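PDB 5YSC: vitamin B12-binding protein, which binds vitamin B12 in the periplasm and probably delivers it to BtuC of the BtuCDF ABC transporter for import. Local coordinates for residues R156-L161 with H222-W227. Numbering follows the deposited sequence.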
ATOM      1  N   ARG A 156      -0.430  14.488 -14.931  1.00 23.33           N
ATOM      2  CA  ARG A 156       0.874  14.418 -14.279  1.00 22.98           C
ATOM      3  C   ARG A 156       0.738  14.785 -12.805  1.00 23.34           C
ATOM      4  O   ARG A 156       0.403  15.920 -12.476  1.00 20.10           O
ATOM      5  CB  ARG A 156       1.871  15.344 -14.983  1.00 27.68           C
ATOM      6  CG  ARG A 156       2.006  15.022 -16.464  1.00 29.35           C
ATOM      7  CD  ARG A 156       2.815  16.083 -17.229  1.00 33.41           C
ATOM      8  NE  ARG A 156       4.147  16.205 -16.652  1.00 36.05           N
ATOM      9  CZ  ARG A 156       4.614  17.258 -15.994  1.00 34.97           C
ATOM     10  NH1 ARG A 156       3.884  18.360 -15.860  1.00 34.70           N
ATOM     11  NH2 ARG A 156       5.852  17.211 -15.500  1.00 34.74           N
ATOM     12  N   TYR A 157       1.051  13.843 -11.921  1.00 23.88           N
ATOM     13  CA  TYR A 157       0.908  14.059 -10.491  1.00 22.10           C
ATOM     14  C   TYR A 157       2.247  13.914  -9.762  1.00 21.31           C
ATOM     15  O   TYR A 157       3.188  13.253 -10.213  1.00 20.04           O
ATOM     16  CB  TYR A 157      -0.138  13.087  -9.881  1.00 17.91           C
ATOM     17  CG  TYR A 157       0.361  11.679  -9.778  1.00 17.93           C
ATOM     18  CD1 TYR A 157       0.210  10.790 -10.837  1.00 20.35           C
ATOM     19  CD2 TYR A 157       1.036  11.245  -8.630  1.00 18.18           C
ATOM     20  CE1 TYR A 157       0.703   9.496 -10.759  1.00 18.19           C
ATOM     21  CE2 TYR A 157       1.545   9.972  -8.550  1.00 16.60           C
ATOM     22  CZ  TYR A 157       1.355   9.096  -9.627  1.00 17.08           C
ATOM     23  OH  TYR A 157       1.856   7.822  -9.603  1.00 17.62           O
ATOM     24  N   PHE A 158       2.300  14.566  -8.611  1.00 17.88           N
ATOM     25  CA  PHE A 158       3.308  14.369  -7.593  1.00 18.53           C
ATOM     26  C   PHE A 158       2.625  13.789  -6.363  1.00 16.62           C
ATOM     27  O   PHE A 158       1.632  14.358  -5.904  1.00 16.86           O
ATOM     28  CB  PHE A 158       3.944  15.716  -7.288  1.00 19.99           C
ATOM     29  CG  PHE A 158       4.871  15.704  -6.123  1.00 21.14           C
ATOM     30  CD1 PHE A 158       5.873  14.749  -6.025  1.00 22.17           C
ATOM     31  CD2 PHE A 158       4.757  16.656  -5.121  1.00 18.68           C
ATOM     32  CE1 PHE A 158       6.747  14.753  -4.954  1.00 21.18           C
ATOM     33  CE2 PHE A 158       5.602  16.641  -4.041  1.00 23.52           C
ATOM     34  CZ  PHE A 158       6.599  15.678  -3.954  1.00 21.77           C
ATOM     35  N   TYR A 159       3.135  12.664  -5.830  1.00 17.23           N
ATOM     36  CA  TYR A 159       2.644  12.119  -4.558  1.00 16.21           C
ATOM     37  C   TYR A 159       3.739  12.122  -3.512  1.00 18.53           C
ATOM     38  O   TYR A 159       4.731  11.387  -3.633  1.00 18.98           O
ATOM     39  CB  TYR A 159       2.094  10.697  -4.712  1.00 15.91           C
ATOM     40  CG  TYR A 159       1.663  10.094  -3.375  1.00 16.34           C
ATOM     41  CD1 TYR A 159       0.883  10.811  -2.484  1.00 15.71           C
ATOM     42  CD2 TYR A 159       2.061   8.829  -3.012  1.00 16.08           C
ATOM     43  CE1 TYR A 159       0.502  10.277  -1.266  1.00 15.54           C
ATOM     44  CE2 TYR A 159       1.679   8.264  -1.806  1.00 14.72           C
ATOM     45  CZ  TYR A 159       0.916   8.996  -0.935  1.00 17.57           C
ATOM     46  OH  TYR A 159       0.546   8.445   0.269  1.00 18.18           O
ATOM     47  N   GLN A 160       3.512  12.925  -2.487  1.00 19.86           N
ATOM     48  CA  GLN A 160       4.395  13.123  -1.357  1.00 25.87           C
ATOM     49  C   GLN A 160       4.086  12.148  -0.211  1.00 22.82           C
ATOM     50  O   GLN A 160       2.973  12.141   0.318  1.00 21.58           O
ATOM     51  CB  GLN A 160       4.167  14.567  -0.903  1.00 30.77           C
ATOM     52  CG  GLN A 160       5.244  15.147  -0.154  1.00 33.55           C
ATOM     53  CD  GLN A 160       5.037  16.621   0.006  1.00 31.39           C
ATOM     54  OE1 GLN A 160       4.020  17.198  -0.441  1.00 29.90           O
ATOM     55  NE2 GLN A 160       6.006  17.255   0.621  1.00 36.99           N
ATOM     56  N   LEU A 161       5.082  11.367   0.206  1.00 22.09           N
ATOM     57  CA  LEU A 161       4.953  10.534   1.400  1.00 20.54           C
ATOM     58  C   LEU A 161       5.240  11.289   2.698  1.00 25.04           C
ATOM     59  O   LEU A 161       4.806  10.853   3.773  1.00 22.70           O
ATOM     60  CB  LEU A 161       5.908   9.345   1.308  1.00 22.91           C
ATOM     61  CG  LEU A 161       5.611   8.308   0.248  1.00 24.56           C
ATOM     62  CD1 LEU A 161       6.701   7.276   0.304  1.00 27.71           C
ATOM     63  CD2 LEU A 161       4.255   7.620   0.500  1.00 20.17           C
ATOM     64  N   HIS A 222      -0.359  23.190   4.045  1.00 31.85           N
ATOM     65  CA  HIS A 222       0.622  22.390   3.334  1.00 34.36           C
ATOM     66  C   HIS A 222       1.731  23.279   2.777  1.00 34.57           C
ATOM     67  O   HIS A 222       1.579  24.496   2.597  1.00 33.38           O
ATOM     68  CB  HIS A 222      -0.023  21.559   2.222  1.00 30.59           C
ATOM     69  CG  HIS A 222      -0.573  22.366   1.095  1.00 27.36           C
ATOM     70  ND1 HIS A 222       0.220  22.876   0.091  1.00 25.59           N
ATOM     71  CD2 HIS A 222      -1.842  22.720   0.790  1.00 27.68           C
ATOM     72  CE1 HIS A 222      -0.537  23.524  -0.775  1.00 27.50           C
ATOM     73  NE2 HIS A 222      -1.793  23.442  -0.375  1.00 28.40           N
ATOM     74  N   MET A 223       2.870  22.644   2.521  1.00 30.05           N
ATOM     75  CA  MET A 223       4.086  23.386   2.242  1.00 29.85           C
ATOM     76  C   MET A 223       4.052  24.094   0.896  1.00 31.73           C
ATOM     77  O   MET A 223       4.913  24.951   0.649  1.00 31.23           O
ATOM     78  CB  MET A 223       5.285  22.446   2.286  1.00 30.20           C
ATOM     79  CG  MET A 223       5.201  21.319   1.253  1.00 33.59           C
ATOM     80  SD  MET A 223       6.589  20.155   1.308  1.00 30.93           S
ATOM     81  CE  MET A 223       7.923  21.271   0.852  1.00 33.57           C
ATOM     82  N   TRP A 224       3.093  23.774   0.030  1.00 28.85           N
ATOM     83  CA  TRP A 224       3.114  24.303  -1.328  1.00 29.86           C
ATOM     84  C   TRP A 224       2.296  25.583  -1.467  1.00 28.36           C
ATOM     85  O   TRP A 224       2.305  26.184  -2.544  1.00 30.07           O
ATOM     86  CB  TRP A 224       2.631  23.228  -2.320  1.00 26.52           C
ATOM     87  CG  TRP A 224       3.437  21.954  -2.191  1.00 27.43           C
ATOM     88  CD1 TRP A 224       3.029  20.768  -1.636  1.00 27.14           C
ATOM     89  CD2 TRP A 224       4.812  21.761  -2.576  1.00 27.35           C
ATOM     90  NE1 TRP A 224       4.057  19.851  -1.667  1.00 28.69           N
ATOM     91  CE2 TRP A 224       5.161  20.438  -2.227  1.00 26.40           C
ATOM     92  CE3 TRP A 224       5.773  22.574  -3.172  1.00 31.43           C
ATOM     93  CZ2 TRP A 224       6.419  19.907  -2.484  1.00 26.95           C
ATOM     94  CZ3 TRP A 224       7.039  22.036  -3.421  1.00 34.64           C
ATOM     95  CH2 TRP A 224       7.343  20.721  -3.070  1.00 29.69           C
ATOM     96  N   ARG A 225       1.619  26.022  -0.399  1.00 25.33           N
ATOM     97  CA  ARG A 225       0.922  27.307  -0.441  1.00 26.89           C
ATOM     98  C   ARG A 225       1.902  28.449  -0.669  1.00 29.92           C
ATOM     99  O   ARG A 225       1.645  29.358  -1.466  1.00 31.30           O
ATOM    100  CB  ARG A 225       0.163  27.526   0.861  1.00 26.98           C
ATOM    101  CG  ARG A 225      -0.932  26.521   1.124  1.00 24.83           C
ATOM    102  CD  ARG A 225      -1.407  26.612   2.551  1.00 26.84           C
ATOM    103  NE  ARG A 225      -0.271  26.565   3.466  1.00 30.37           N
ATOM    104  CZ  ARG A 225      -0.133  27.321   4.553  1.00 32.51           C
ATOM    105  NH1 ARG A 225      -1.074  28.208   4.880  1.00 33.50           N
ATOM    106  NH2 ARG A 225       0.949  27.198   5.317  1.00 32.93           N
ATOM    107  N   ALA A 226       3.027  28.415   0.037  1.00 28.12           N
ATOM    108  CA  ALA A 226       4.095  29.389  -0.188  1.00 31.33           C
ATOM    109  C   ALA A 226       4.535  29.475  -1.652  1.00 31.85           C
ATOM    110  O   ALA A 226       5.140  30.483  -2.047  1.00 34.70           O
ATOM    111  CB  ALA A 226       5.290  29.047   0.703  1.00 32.54           C
ATOM    112  N   TRP A 227       4.221  28.473  -2.474  1.00 32.06           N
ATOM    113  CA  TRP A 227       4.721  28.368  -3.836  1.00 31.97           C
ATOM    114  C   TRP A 227       3.605  28.510  -4.860  1.00 32.79           C
ATOM    115  O   TRP A 227       3.707  27.990  -5.972  1.00 32.56           O
ATOM    116  CB  TRP A 227       5.461  27.040  -4.021  1.00 32.56           C
ATOM    117  CG  TRP A 227       6.570  26.929  -3.065  1.00 32.14           C
ATOM    118  CD1 TRP A 227       6.552  26.318  -1.850  1.00 33.88           C
ATOM    119  CD2 TRP A 227       7.869  27.498  -3.211  1.00 34.54           C
ATOM    120  NE1 TRP A 227       7.763  26.454  -1.239  1.00 36.47           N
ATOM    121  CE2 TRP A 227       8.597  27.170  -2.060  1.00 36.71           C
ATOM    122  CE3 TRP A 227       8.490  28.244  -4.213  1.00 36.91           C
ATOM    123  CZ2 TRP A 227       9.924  27.565  -1.878  1.00 42.14           C
ATOM    124  CZ3 TRP A 227       9.807  28.625  -4.034  1.00 42.46           C
ATOM    125  CH2 TRP A 227      10.506  28.288  -2.873  1.00 43.90           C
TER
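In the C-terminal lobe of this two-lobed periplasmic binding protein, F158 of strand 155-159, an inner strand of the lobe's parallel sheet, and Q160, two residues further on, face a type I beta turn (H222 to R225) in the loop after helix 215-220: Q160 meets M223 and W224, and F158 meets W224. The backbones stay well apart, with the CA atoms of Q160 and M223 10.9 Å from each other, and side chains alone bridge the gap. The Q160 chain runs out extended, CG anti to the backbone N (chi1 -158°), and presents both ends of its amide to the turn. Its OE1 takes a nearly straight bond (171°) from the indole N-H, 2.9 Å from W224 NE1. The oxygen lies in the indole plane, whereas the donor is tilted out of the carbonyl plane, amide and indole being turned 53° apart. The other end, Q160 NE2, makes a weak N-H...S bond to M223 SD at 3.0 Å and a second weak one to the carbonyl of S162. M223 CG, set by chi1 between the backbone N and the carbonyl carbon, sits above one face of the W224 ring near its rim. On the six-membered ring of the indole, W224 CZ2 touches F158 CE2 at 3.7 Å, the rings almost perpendicular and obliquely placed. V203 of helix 200-206, the helix carrying E201, which is predicted to be important for BtuC binding, touches both F158 and W224. On the turn side, W224 N donates to H222 ND1, and M223 N to E163 OE2. L161, the residue after Q160, touches the bound cyanocobalamin. Within the buried Q160 amide, OE1 has a firm donor and NE2 two weak acceptors; the indole N-H can only donate, so it probably fixes which end carries the oxygen.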